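Local coordinates for mandelate racemase/muconate lactonizing enzyme-like protein (Rubrobacter xylanophilus DSM 9941, PDB 2QQ6) that binds magnesium and is probably a lyase of the enolase superfamily, within the mandelate racemase/muconate lactonizing enzyme group, at residues 88-99 against 292-300; 13-24 against 37-48. All coordinates share one frame; numbering follows the deposited sequence.

The two interactions lie in series along the chain, 13-24 against 37-48 closing before 88-99 meets 292-300, and their centres are about 13 Å apart. Interaction 2 stays inside the N-terminal domain, where helix 44-53 lies on a three-stranded antiparallel sheet. Interaction 1 joins helix 86-106 of that domain to the barrel domain, at the turn between strand 287-288 and helix 298-310. They meet at Tyr39: its backbone N probably bonds to Ala293 O (3.0 Å), and its CB packs on Thr89 CG2. Cys38 also touches Ala90 of the helix. Sheet, helix 86-106 and barrel turn thus form one continuous packing unit beside the magnesium site.

Interaction 1 (88-99 against 292-300); sequences ITALSGIETALW and VAKCGGLAE
Glu95 reaches across from helix 86-106 and lays its carboxylate against the first turn of helix 298-310. With CG anti to the backbone N (chi1 -162°) and a bend at CG, OE2 takes the N-H of Ala299 on its syn lone pair at 3.1 Å, while OE1 receives a weak bond from Leu298 N. Gly297, at the N-cap position, leaves the space the carboxylate occupies: a CB there would run into Glu95 CD. An alanine in place of Glu95 is likely to leave the Leu298 and Ala299 amides without this acceptor and a gap beside Gly297. The backbones come closest around Thr89 and Ser92. Thr89 OG1 donates to Lys294 O (3.2 Å) in the carbonyl plane, and Ser92 CB rests on Ala293 O at 3.5 Å. Ser92 OG turns back to its own helix and bonds to Ile88 O at 2.8 Å, on the opposite face of that carbonyl from Ser92 N. Packing is looser at the far end, where Trp99 presents the NE1 edge of its ring to CB of the partly exposed Ala299 (3.7 Å). Lys294 runs away extended, its NZ bonded to the backbone O of the magnesium ligand Glu268. Around this joint between the N-terminal and barrel domains, helix 44-53 packs on Ala90 and Ile94, helix 66-76 on Leu91 and Trp99, and helix 323-334 on Thr96 and Leu298.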
ATOM      1  N   ILE B  88      -3.070   3.004   4.653  1.00 36.83           N
ATOM      2  CA  ILE B  88      -2.251   3.806   5.553  1.00 37.78           C
ATOM      3  C   ILE B  88      -2.642   5.287   5.502  1.00 38.13           C
ATOM      4  O   ILE B  88      -2.730   5.954   6.535  1.00 37.67           O
ATOM      5  CB  ILE B  88      -0.750   3.622   5.214  1.00 37.00           C
ATOM      6  CG1 ILE B  88      -0.307   2.203   5.595  1.00 35.14           C
ATOM      7  CG2 ILE B  88       0.085   4.652   5.936  1.00 36.44           C
ATOM      8  CD1 ILE B  88      -0.450   1.883   7.074  1.00 32.51           C
ATOM      9  N   THR B  89      -2.891   5.797   4.301  1.00 38.99           N
ATOM     10  CA  THR B  89      -3.290   7.189   4.151  1.00 40.09           C
ATOM     11  C   THR B  89      -4.630   7.397   4.824  1.00 39.35           C
ATOM     12  O   THR B  89      -4.868   8.443   5.411  1.00 39.94           O
ATOM     13  CB  THR B  89      -3.436   7.597   2.681  1.00 40.44           C
ATOM     14  OG1 THR B  89      -2.171   7.464   2.017  1.00 41.46           O
ATOM     15  CG2 THR B  89      -3.926   9.038   2.588  1.00 40.04           C
ATOM     16  N   ALA B  90      -5.504   6.398   4.723  1.00 37.89           N
ATOM     17  CA  ALA B  90      -6.820   6.460   5.346  1.00 37.02           C
ATOM     18  C   ALA B  90      -6.663   6.569   6.875  1.00 37.69           C
ATOM     19  O   ALA B  90      -7.090   7.552   7.496  1.00 37.68           O
ATOM     20  CB  ALA B  90      -7.612   5.229   4.983  1.00 35.72           C
ATOM     21  N   LEU B  91      -6.049   5.563   7.486  1.00 36.79           N
ATOM     22  CA  LEU B  91      -5.832   5.610   8.928  1.00 36.01           C
ATOM     23  C   LEU B  91      -5.190   6.941   9.338  1.00 36.05           C
ATOM     24  O   LEU B  91      -5.441   7.450  10.425  1.00 35.67           O
ATOM     25  CB  LEU B  91      -4.905   4.478   9.385  1.00 36.51           C
ATOM     26  CG  LEU B  91      -5.247   2.991   9.282  1.00 35.81           C
ATOM     27  CD1 LEU B  91      -4.104   2.230   9.907  1.00 34.63           C
ATOM     28  CD2 LEU B  91      -6.543   2.656  10.000  1.00 37.40           C
ATOM     29  N   SER B  92      -4.344   7.493   8.478  1.00 35.70           N
ATOM     30  CA  SER B  92      -3.678   8.748   8.807  1.00 37.30           C
ATOM     31  C   SER B  92      -4.691   9.819   9.187  1.00 37.39           C
ATOM     32  O   SER B  92      -4.461  10.602  10.117  1.00 34.81           O
ATOM     33  CB  SER B  92      -2.825   9.245   7.628  1.00 38.87           C
ATOM     34  OG  SER B  92      -1.699   8.414   7.400  1.00 39.29           O
ATOM     35  N   GLY B  93      -5.810   9.837   8.457  1.00 38.04           N
ATOM     36  CA  GLY B  93      -6.868  10.804   8.701  1.00 37.93           C
ATOM     37  C   GLY B  93      -7.536  10.508  10.024  1.00 38.19           C
ATOM     38  O   GLY B  93      -7.652  11.369  10.892  1.00 38.16           O
ATOM     39  N   ILE B  94      -7.972   9.269  10.177  1.00 37.47           N
ATOM     40  CA  ILE B  94      -8.602   8.858  11.413  1.00 37.92           C
ATOM     41  C   ILE B  94      -7.678   9.136  12.596  1.00 38.65           C
ATOM     42  O   ILE B  94      -8.136   9.515  13.668  1.00 39.55           O
ATOM     43  CB  ILE B  94      -8.895   7.363  11.407  1.00 36.83           C
ATOM     44  CG1 ILE B  94      -9.708   7.007  10.167  1.00 37.81           C
ATOM     45  CG2 ILE B  94      -9.601   6.977  12.690  1.00 36.27           C
ATOM     46  CD1 ILE B  94      -9.931   5.520   9.994  1.00 38.55           C
ATOM     47  N   GLU B  95      -6.375   8.947  12.409  1.00 38.90           N
ATOM     48  CA  GLU B  95      -5.452   9.165  13.511  1.00 39.75           C
ATOM     49  C   GLU B  95      -5.521  10.594  13.962  1.00 38.95           C
ATOM     50  O   GLU B  95      -5.637  10.875  15.145  1.00 37.61           O
ATOM     51  CB  GLU B  95      -4.007   8.846  13.124  1.00 40.64           C
ATOM     52  CG  GLU B  95      -3.128   8.640  14.362  1.00 43.04           C
ATOM     53  CD  GLU B  95      -1.876   9.503  14.390  1.00 45.34           C
ATOM     54  OE1 GLU B  95      -1.964  10.702  14.049  1.00 47.89           O
ATOM     55  OE2 GLU B  95      -0.803   8.988  14.772  1.00 45.06           O
ATOM     56  N   THR B  96      -5.450  11.493  12.993  1.00 39.97           N
ATOM     57  CA  THR B  96      -5.478  12.920  13.260  1.00 42.46           C
ATOM     58  C   THR B  96      -6.696  13.308  14.076  1.00 43.18           C
ATOM     59  O   THR B  96      -6.592  14.042  15.065  1.00 42.68           O
ATOM     60  CB  THR B  96      -5.503  13.701  11.955  1.00 43.44           C
ATOM     61  OG1 THR B  96      -4.524  13.154  11.066  1.00 46.93           O
ATOM     62  CG2 THR B  96      -5.185  15.159  12.205  1.00 42.68           C
ATOM     63  N   ALA B  97      -7.854  12.815  13.646  1.00 42.74           N
ATOM     64  CA  ALA B  97      -9.103  13.088  14.330  1.00 41.01           C
ATOM     65  C   ALA B  97      -8.952  12.776  15.812  1.00 41.62           C
ATOM     66  O   ALA B  97      -9.132  13.648  16.656  1.00 40.41           O
ATOM     67  CB  ALA B  97     -10.193  12.252  13.735  1.00 40.14           C
ATOM     68  N   LEU B  98      -8.605  11.527  16.114  1.00 42.54           N
ATOM     69  CA  LEU B  98      -8.424  11.063  17.490  1.00 43.82           C
ATOM     70  C   LEU B  98      -7.432  11.904  18.272  1.00 44.80           C
ATOM     71  O   LEU B  98      -7.653  12.238  19.438  1.00 44.69           O
ATOM     72  CB  LEU B  98      -7.953   9.618  17.481  1.00 44.10           C
ATOM     73  CG  LEU B  98      -8.950   8.687  16.798  1.00 46.55           C
ATOM     74  CD1 LEU B  98      -8.277   7.369  16.418  1.00 48.34           C
ATOM     75  CD2 LEU B  98     -10.131   8.462  17.732  1.00 46.54           C
ATOM     76  N   TRP B  99      -6.324  12.227  17.625  1.00 46.10           N
ATOM     77  CA  TRP B  99      -5.299  13.033  18.255  1.00 47.48           C
ATOM     78  C   TRP B  99      -5.882  14.408  18.544  1.00 46.96           C
ATOM     79  O   TRP B  99      -5.418  15.112  19.435  1.00 46.48           O
ATOM     80  CB  TRP B  99      -4.086  13.149  17.324  1.00 50.20           C
ATOM     81  CG  TRP B  99      -2.921  12.282  17.706  1.00 51.16           C
ATOM     82  CD1 TRP B  99      -2.187  11.490  16.874  1.00 52.18           C
ATOM     83  CD2 TRP B  99      -2.327  12.157  19.005  1.00 52.16           C
ATOM     84  NE1 TRP B  99      -1.173  10.876  17.571  1.00 53.11           N
ATOM     85  CE2 TRP B  99      -1.234  11.269  18.884  1.00 52.93           C
ATOM     86  CE3 TRP B  99      -2.611  12.710  20.264  1.00 52.06           C
ATOM     87  CZ2 TRP B  99      -0.419  10.917  19.976  1.00 53.06           C
ATOM     88  CZ3 TRP B  99      -1.798  12.359  21.354  1.00 52.51           C
ATOM     89  CH2 TRP B  99      -0.719  11.470  21.198  1.00 52.92           C
ATOM     90  N   VAL B 292       2.469  13.496   6.715  1.00 30.45           N
ATOM     91  CA  VAL B 292       1.634  13.144   7.861  1.00 30.72           C
ATOM     92  C   VAL B 292       0.251  12.595   7.528  1.00 31.48           C
ATOM     93  O   VAL B 292      -0.231  11.679   8.202  1.00 32.28           O
ATOM     94  CB  VAL B 292       1.456  14.347   8.795  1.00 29.92           C
ATOM     95  CG1 VAL B 292       0.602  13.964   9.989  1.00 27.85           C
ATOM     96  CG2 VAL B 292       2.815  14.843   9.246  1.00 29.92           C
ATOM     97  N   ALA B 293      -0.387  13.145   6.500  1.00 31.89           N
ATOM     98  CA  ALA B 293      -1.719  12.689   6.123  1.00 32.87           C
ATOM     99  C   ALA B 293      -1.670  11.537   5.139  1.00 33.55           C
ATOM    100  O   ALA B 293      -2.703  11.113   4.613  1.00 34.04           O
ATOM    101  CB  ALA B 293      -2.522  13.837   5.532  1.00 32.69           C
ATOM    102  N   LYS B 294      -0.472  11.024   4.892  1.00 34.11           N
ATOM    103  CA  LYS B 294      -0.318   9.926   3.952  1.00 35.34           C
ATOM    104  C   LYS B 294       0.443   8.746   4.554  1.00 37.28           C
ATOM    105  O   LYS B 294       0.039   7.590   4.383  1.00 36.51           O
ATOM    106  CB  LYS B 294       0.405  10.427   2.700  1.00 33.63           C
ATOM    107  CG  LYS B 294       0.445   9.451   1.529  1.00 31.90           C
ATOM    108  CD  LYS B 294       1.299  10.014   0.383  1.00 28.96           C
ATOM    109  CE  LYS B 294       1.457   9.015  -0.754  1.00 26.40           C
ATOM    110  NZ  LYS B 294       2.337   9.549  -1.826  1.00 24.41           N
ATOM    111  N   CYS B 295       1.524   9.050   5.274  1.00 38.30           N
ATOM    112  CA  CYS B 295       2.398   8.042   5.882  1.00 39.69           C
ATOM    113  C   CYS B 295       1.830   7.197   7.013  1.00 40.59           C
ATOM    114  O   CYS B 295       2.111   6.002   7.086  1.00 41.42           O
ATOM    115  CB  CYS B 295       3.677   8.701   6.377  1.00 40.09           C
ATOM    116  SG  CYS B 295       3.435   9.670   7.861  1.00 45.46           S
ATOM    117  N   GLY B 296       1.059   7.807   7.909  1.00 41.70           N
ATOM    118  CA  GLY B 296       0.491   7.042   9.011  1.00 41.88           C
ATOM    119  C   GLY B 296      -0.114   7.836  10.153  1.00 40.81           C
ATOM    120  O   GLY B 296      -0.834   7.282  10.979  1.00 39.59           O
ATOM    121  N   GLY B 297       0.181   9.129  10.206  1.00 41.08           N
ATOM    122  CA  GLY B 297      -0.364   9.962  11.259  1.00 41.74           C
ATOM    123  C   GLY B 297       0.701  10.769  11.956  1.00 42.20           C
ATOM    124  O   GLY B 297       1.890  10.538  11.748  1.00 43.61           O
ATOM    125  N   LEU B 298       0.274  11.711  12.790  1.00 42.45           N
ATOM    126  CA  LEU B 298       1.194  12.575  13.529  1.00 41.53           C
ATOM    127  C   LEU B 298       2.194  11.748  14.320  1.00 40.57           C
ATOM    128  O   LEU B 298       3.402  11.984  14.251  1.00 39.78           O
ATOM    129  CB  LEU B 298       0.419  13.490  14.486  1.00 42.38           C
ATOM    130  CG  LEU B 298      -0.541  14.572  13.963  1.00 41.65           C
ATOM    131  CD1 LEU B 298      -1.649  13.977  13.097  1.00 40.92           C
ATOM    132  CD2 LEU B 298      -1.141  15.280  15.170  1.00 40.55           C
ATOM    133  N   ALA B 299       1.683  10.782  15.078  1.00 39.93           N
ATOM    134  CA  ALA B 299       2.536   9.905  15.871  1.00 39.35           C
ATOM    135  C   ALA B 299       3.599   9.263  14.977  1.00 38.77           C
ATOM    136  O   ALA B 299       4.795   9.398  15.232  1.00 38.98           O
ATOM    137  CB  ALA B 299       1.696   8.835  16.541  1.00 39.44           C
ATOM    138  N   GLU B 300       3.156   8.573  13.926  1.00 37.41           N
ATOM    139  CA  GLU B 300       4.070   7.927  12.984  1.00 36.18           C
ATOM    140  C   GLU B 300       5.092   8.937  12.502  1.00 35.37           C
ATOM    141  O   GLU B 300       6.294   8.719  12.585  1.00 35.63           O
ATOM    142  CB  GLU B 300       3.310   7.394  11.768  1.00 35.04           C
ATOM    143  CG  GLU B 300       4.133   6.454  10.904  1.00 32.67           C
ATOM    144  CD  GLU B 300       4.283   5.076  11.521  1.00 31.96           C
ATOM    145  OE1 GLU B 300       4.592   4.988  12.730  1.00 32.67           O
ATOM    146  OE2 GLU B 300       4.095   4.080  10.797  1.00 31.57           O
TER

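Interaction 2 (13-24 against 37-48); sequences TAAIRAVGPSVL and ECYPSAPAAGIH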
ATOM      1  N   THR B  13     -17.255  10.617   7.421  1.00 58.45           N
ATOM      2  CA  THR B  13     -16.318  11.130   6.432  1.00 58.79           C
ATOM      3  C   THR B  13     -16.958  12.249   5.620  1.00 58.43           C
ATOM      4  O   THR B  13     -18.106  12.614   5.855  1.00 58.82           O
ATOM      5  CB  THR B  13     -15.878   9.989   5.466  1.00 59.61           C
ATOM      6  OG1 THR B  13     -16.977   9.614   4.626  1.00 58.97           O
ATOM      7  CG2 THR B  13     -15.439   8.755   6.253  1.00 58.96           C
ATOM      8  N   ALA B  14     -16.203  12.775   4.658  1.00 58.24           N
ATOM      9  CA  ALA B  14     -16.651  13.852   3.770  1.00 57.27           C
ATOM     10  C   ALA B  14     -15.490  14.165   2.827  1.00 56.59           C
ATOM     11  O   ALA B  14     -14.351  14.283   3.270  1.00 55.93           O
ATOM     12  CB  ALA B  14     -17.022  15.095   4.580  1.00 56.23           C
ATOM     13  N   ALA B  15     -15.775  14.298   1.533  1.00 56.36           N
ATOM     14  CA  ALA B  15     -14.726  14.576   0.548  1.00 55.85           C
ATOM     15  C   ALA B  15     -14.744  15.999  -0.021  1.00 55.73           C
ATOM     16  O   ALA B  15     -15.645  16.365  -0.773  1.00 56.29           O
ATOM     17  CB  ALA B  15     -14.809  13.569  -0.592  1.00 55.58           C
ATOM     18  N   ILE B  16     -13.737  16.790   0.331  1.00 55.07           N
ATOM     19  CA  ILE B  16     -13.646  18.154  -0.158  1.00 54.18           C
ATOM     20  C   ILE B  16     -12.727  18.267  -1.365  1.00 55.26           C
ATOM     21  O   ILE B  16     -12.109  17.309  -1.797  1.00 54.31           O
ATOM     22  CB  ILE B  16     -13.100  19.125   0.911  1.00 53.58           C
ATOM     23  CG1 ILE B  16     -11.729  18.630   1.415  1.00 52.12           C
ATOM     24  CG2 ILE B  16     -14.098  19.297   2.037  1.00 53.15           C
ATOM     25  CD1 ILE B  16     -11.030  19.609   2.340  1.00 49.56           C
ATOM     26  N   ARG B  17     -12.645  19.477  -1.902  1.00 56.22           N
ATOM     27  CA  ARG B  17     -11.814  19.761  -3.066  1.00 56.62           C
ATOM     28  C   ARG B  17     -10.705  20.735  -2.661  1.00 57.46           C
ATOM     29  O   ARG B  17     -10.893  21.950  -2.654  1.00 57.75           O
ATOM     30  CB  ARG B  17     -12.652  20.334  -4.192  1.00 54.73           C
ATOM     31  N   ALA B  18      -9.551  20.168  -2.300  1.00 58.15           N
ATOM     32  CA  ALA B  18      -8.364  20.930  -1.910  1.00 57.17           C
ATOM     33  C   ALA B  18      -7.491  21.057  -3.147  1.00 56.42           C
ATOM     34  O   ALA B  18      -7.842  21.773  -4.064  1.00 57.39           O
ATOM     35  CB  ALA B  18      -7.623  20.195  -0.808  1.00 57.20           C
ATOM     36  N   VAL B  19      -6.339  20.403  -3.162  1.00 55.59           N
ATOM     37  CA  VAL B  19      -5.530  20.424  -4.374  1.00 55.71           C
ATOM     38  C   VAL B  19      -6.033  19.226  -5.172  1.00 55.03           C
ATOM     39  O   VAL B  19      -5.861  19.139  -6.388  1.00 55.59           O
ATOM     40  CB  VAL B  19      -4.041  20.282  -4.092  1.00 56.04           C
ATOM     41  CG1 VAL B  19      -3.486  21.578  -3.574  1.00 55.75           C
ATOM     42  CG2 VAL B  19      -3.838  19.194  -3.098  1.00 57.08           C
ATOM     43  N   GLY B  20      -6.674  18.317  -4.446  1.00 53.18           N
ATOM     44  CA  GLY B  20      -7.249  17.124  -5.023  1.00 50.72           C
ATOM     45  C   GLY B  20      -8.353  16.684  -4.076  1.00 49.53           C
ATOM     46  O   GLY B  20      -8.352  17.094  -2.914  1.00 49.94           O
ATOM     47  N   PRO B  21      -9.335  15.886  -4.534  1.00 48.51           N
ATOM     48  CA  PRO B  21     -10.404  15.451  -3.618  1.00 47.63           C
ATOM     49  C   PRO B  21      -9.855  14.794  -2.349  1.00 46.69           C
ATOM     50  O   PRO B  21      -9.264  13.713  -2.408  1.00 46.60           O
ATOM     51  CB  PRO B  21     -11.216  14.477  -4.469  1.00 47.48           C
ATOM     52  CG  PRO B  21     -10.240  14.054  -5.572  1.00 47.63           C
ATOM     53  CD  PRO B  21      -9.527  15.324  -5.881  1.00 47.30           C
ATOM     54  N   SER B  22     -10.069  15.434  -1.205  1.00 45.38           N
ATOM     55  CA  SER B  22      -9.542  14.905   0.036  1.00 44.70           C
ATOM     56  C   SER B  22     -10.583  14.551   1.078  1.00 44.90           C
ATOM     57  O   SER B  22     -11.385  15.391   1.476  1.00 45.36           O
ATOM     58  CB  SER B  22      -8.569  15.907   0.622  1.00 43.21           C
ATOM     59  OG  SER B  22      -7.683  16.338  -0.386  1.00 44.43           O
ATOM     60  N   VAL B  23     -10.546  13.301   1.532  1.00 45.30           N
ATOM     61  CA  VAL B  23     -11.473  12.825   2.552  1.00 44.76           C
ATOM     62  C   VAL B  23     -11.237  13.466   3.933  1.00 45.10           C
ATOM     63  O   VAL B  23     -10.123  13.476   4.462  1.00 44.10           O
ATOM     64  CB  VAL B  23     -11.399  11.287   2.699  1.00 43.71           C
ATOM     65  CG1 VAL B  23     -12.314  10.826   3.830  1.00 42.58           C
ATOM     66  CG2 VAL B  23     -11.792  10.625   1.384  1.00 41.94           C
ATOM     67  N   LEU B  24     -12.310  14.003   4.501  1.00 46.17           N
ATOM     68  CA  LEU B  24     -12.265  14.638   5.808  1.00 47.47           C
ATOM     69  C   LEU B  24     -12.855  13.655   6.816  1.00 47.93           C
ATOM     70  O   LEU B  24     -13.866  13.004   6.543  1.00 47.81           O
ATOM     71  CB  LEU B  24     -13.081  15.924   5.780  1.00 48.49           C
ATOM     72  CG  LEU B  24     -12.459  17.143   6.465  1.00 51.25           C
ATOM     73  CD1 LEU B  24     -11.124  17.488   5.799  1.00 50.39           C
ATOM     74  CD2 LEU B  24     -13.433  18.323   6.383  1.00 51.45           C
ATOM     75  N   GLU B  37      -7.799  15.258   8.294  1.00 47.19           N
ATOM     76  CA  GLU B  37      -7.873  15.259   6.829  1.00 46.08           C
ATOM     77  C   GLU B  37      -6.918  14.245   6.194  1.00 45.10           C
ATOM     78  O   GLU B  37      -5.734  14.201   6.537  1.00 45.38           O
ATOM     79  CB  GLU B  37      -7.545  16.647   6.284  1.00 45.27           C
ATOM     80  CG  GLU B  37      -7.808  16.803   4.808  1.00 45.78           C
ATOM     81  CD  GLU B  37      -7.198  18.068   4.253  1.00 47.71           C
ATOM     82  OE1 GLU B  37      -6.884  18.968   5.061  1.00 47.35           O
ATOM     83  OE2 GLU B  37      -7.035  18.168   3.014  1.00 49.15           O
ATOM     84  N   CYS B  38      -7.435  13.438   5.266  1.00 42.62           N
ATOM     85  CA  CYS B  38      -6.618  12.445   4.580  1.00 40.36           C
ATOM     86  C   CYS B  38      -5.891  13.096   3.410  1.00 40.30           C
ATOM     87  O   CYS B  38      -6.270  14.174   2.943  1.00 41.44           O
ATOM     88  CB  CYS B  38      -7.482  11.301   4.038  1.00 39.68           C
ATOM     89  SG  CYS B  38      -8.179  10.142   5.256  1.00 39.16           S
ATOM     90  N   TYR B  39      -4.833  12.435   2.953  1.00 38.90           N
ATOM     91  CA  TYR B  39      -4.058  12.901   1.816  1.00 36.33           C
ATOM     92  C   TYR B  39      -4.879  12.554   0.575  1.00 36.31           C
ATOM     93  O   TYR B  39      -5.659  11.599   0.575  1.00 37.05           O
ATOM     94  CB  TYR B  39      -2.712  12.174   1.783  1.00 35.23           C
ATOM     95  CG  TYR B  39      -1.969  12.258   0.465  1.00 35.93           C
ATOM     96  CD1 TYR B  39      -1.079  13.297   0.203  1.00 35.66           C
ATOM     97  CD2 TYR B  39      -2.172  11.295  -0.534  1.00 35.65           C
ATOM     98  CE1 TYR B  39      -0.411  13.376  -1.019  1.00 34.41           C
ATOM     99  CE2 TYR B  39      -1.514  11.370  -1.753  1.00 33.35           C
ATOM    100  CZ  TYR B  39      -0.638  12.413  -1.988  1.00 33.96           C
ATOM    101  OH  TYR B  39       0.001  12.504  -3.199  1.00 33.43           O
ATOM    102  N   PRO B  40      -4.741  13.342  -0.493  1.00 36.26           N
ATOM    103  CA  PRO B  40      -5.501  13.058  -1.714  1.00 36.94           C
ATOM    104  C   PRO B  40      -4.986  11.820  -2.444  1.00 37.54           C
ATOM    105  O   PRO B  40      -4.211  11.911  -3.386  1.00 37.66           O
ATOM    106  CB  PRO B  40      -5.329  14.332  -2.527  1.00 36.84           C
ATOM    107  CG  PRO B  40      -3.978  14.845  -2.068  1.00 36.84           C
ATOM    108  CD  PRO B  40      -4.056  14.641  -0.582  1.00 36.65           C
ATOM    109  N   SER B  41      -5.431  10.652  -2.014  1.00 39.33           N
ATOM    110  CA  SER B  41      -4.981   9.425  -2.643  1.00 40.84           C
ATOM    111  C   SER B  41      -6.073   8.686  -3.414  1.00 42.05           C
ATOM    112  O   SER B  41      -7.191   8.497  -2.919  1.00 41.73           O
ATOM    113  CB  SER B  41      -4.384   8.500  -1.585  1.00 39.74           C
ATOM    114  OG  SER B  41      -3.832   7.343  -2.182  1.00 39.40           O
ATOM    115  N   ALA B  42      -5.734   8.282  -4.637  1.00 43.69           N
ATOM    116  CA  ALA B  42      -6.638   7.525  -5.501  1.00 44.46           C
ATOM    117  C   ALA B  42      -8.037   8.115  -5.454  1.00 45.22           C
ATOM    118  O   ALA B  42      -8.185   9.327  -5.256  1.00 46.15           O
ATOM    119  CB  ALA B  42      -6.652   6.076  -5.059  1.00 43.51           C
ATOM    120  N   PRO B  43      -9.085   7.287  -5.656  1.00 44.30           N
ATOM    121  CA  PRO B  43     -10.408   7.905  -5.596  1.00 43.35           C
ATOM    122  C   PRO B  43     -10.810   8.107  -4.144  1.00 43.48           C
ATOM    123  O   PRO B  43     -10.839   7.156  -3.361  1.00 43.25           O
ATOM    124  CB  PRO B  43     -11.285   6.892  -6.312  1.00 43.32           C
ATOM    125  CG  PRO B  43     -10.647   5.599  -5.933  1.00 43.05           C
ATOM    126  CD  PRO B  43      -9.196   5.898  -6.145  1.00 43.59           C
ATOM    127  N   ALA B  44     -11.100   9.354  -3.791  1.00 42.71           N
ATOM    128  CA  ALA B  44     -11.503   9.702  -2.441  1.00 41.40           C
ATOM    129  C   ALA B  44     -12.545   8.733  -1.908  1.00 42.08           C
ATOM    130  O   ALA B  44     -12.707   8.601  -0.697  1.00 42.92           O
ATOM    131  CB  ALA B  44     -12.050  11.094  -2.425  1.00 40.97           C
ATOM    132  N   ALA B  45     -13.251   8.062  -2.817  1.00 43.10           N
ATOM    133  CA  ALA B  45     -14.287   7.098  -2.452  1.00 44.26           C
ATOM    134  C   ALA B  45     -13.667   5.897  -1.761  1.00 45.68           C
ATOM    135  O   ALA B  45     -14.219   5.375  -0.781  1.00 46.94           O
ATOM    136  CB  ALA B  45     -15.044   6.647  -3.687  1.00 44.11           C
ATOM    137  N   GLY B  46     -12.524   5.457  -2.287  1.00 45.71           N
ATOM    138  CA  GLY B  46     -11.817   4.330  -1.705  1.00 44.24           C
ATOM    139  C   GLY B  46     -11.368   4.702  -0.308  1.00 43.53           C
ATOM    140  O   GLY B  46     -11.669   3.998   0.651  1.00 43.09           O
ATOM    141  N   ILE B  47     -10.645   5.813  -0.191  1.00 43.29           N
ATOM    142  CA  ILE B  47     -10.186   6.287   1.112  1.00 44.48           C
ATOM    143  C   ILE B  47     -11.399   6.306   2.046  1.00 45.04           C
ATOM    144  O   ILE B  47     -11.330   5.898   3.205  1.00 45.20           O
ATOM    145  CB  ILE B  47      -9.666   7.725   1.031  1.00 45.09           C
ATOM    146  CG1 ILE B  47      -8.712   7.885  -0.164  1.00 47.13           C
ATOM    147  CG2 ILE B  47      -9.013   8.102   2.348  1.00 44.51           C
ATOM    148  CD1 ILE B  47      -8.487   9.367  -0.603  1.00 47.36           C
ATOM    149  N   HIS B  48     -12.511   6.801   1.518  1.00 45.02           N
ATOM    150  CA  HIS B  48     -13.757   6.887   2.262  1.00 45.18           C
ATOM    151  C   HIS B  48     -14.179   5.553   2.844  1.00 44.73           C
ATOM    152  O   HIS B  48     -14.343   5.412   4.052  1.00 43.83           O
ATOM    153  CB  HIS B  48     -14.869   7.394   1.349  1.00 45.47           C
ATOM    154  CG  HIS B  48     -16.243   7.143   1.884  1.00 45.52           C
ATOM    155  ND1 HIS B  48     -16.667   7.633   3.102  1.00 44.95           N
ATOM    156  CD2 HIS B  48     -17.274   6.423   1.385  1.00 45.27           C
ATOM    157  CE1 HIS B  48     -17.901   7.221   3.330  1.00 45.29           C
ATOM    158  NE2 HIS B  48     -18.293   6.486   2.304  1.00 45.62           N
TER
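Val23 places CG1 anti to the backbone N (chi1 177°), which leaves CG2 beside that N, where it packs against Ile47 CB of helix 44-53 at 3.6 Å and Ala44 CB at 3.8 Å. Glu37 likewise sets CG anti to its N (chi1 -171°) and stays extended: its CG lies against Leu24 CD1 at 3.5 Å, and OE2 passes Ser22 CB. Its other oxygen, OE1, accepts from Ser322 OG and Gly325 N, tying the strand end to the barrel domain. Leu24 and Glu37 form a non-hydrogen-bonded antiparallel pair; just beyond it Cys38 N donates to Val23 O (2.8 Å) in an almost straight bond, 172° at the hydrogen. Cys38 is already past the strand, and further on Pro40, centre of an inverse gamma turn, sets its CB beside Ser22 OG at 3.8 Å. That hydroxyl donates to Gly20 O from above the carbonyl plane. Ala44 CB meets Pro21 CB at 4.0 Å and also touches Ala15. The arrangement is that of the enolase-superfamily N-terminal domain, a three-stranded antiparallel meander packed against helices, whose loops in relatives help close the active site; here the Pro40 side chain lies about 11 Å from a bound magnesium ion.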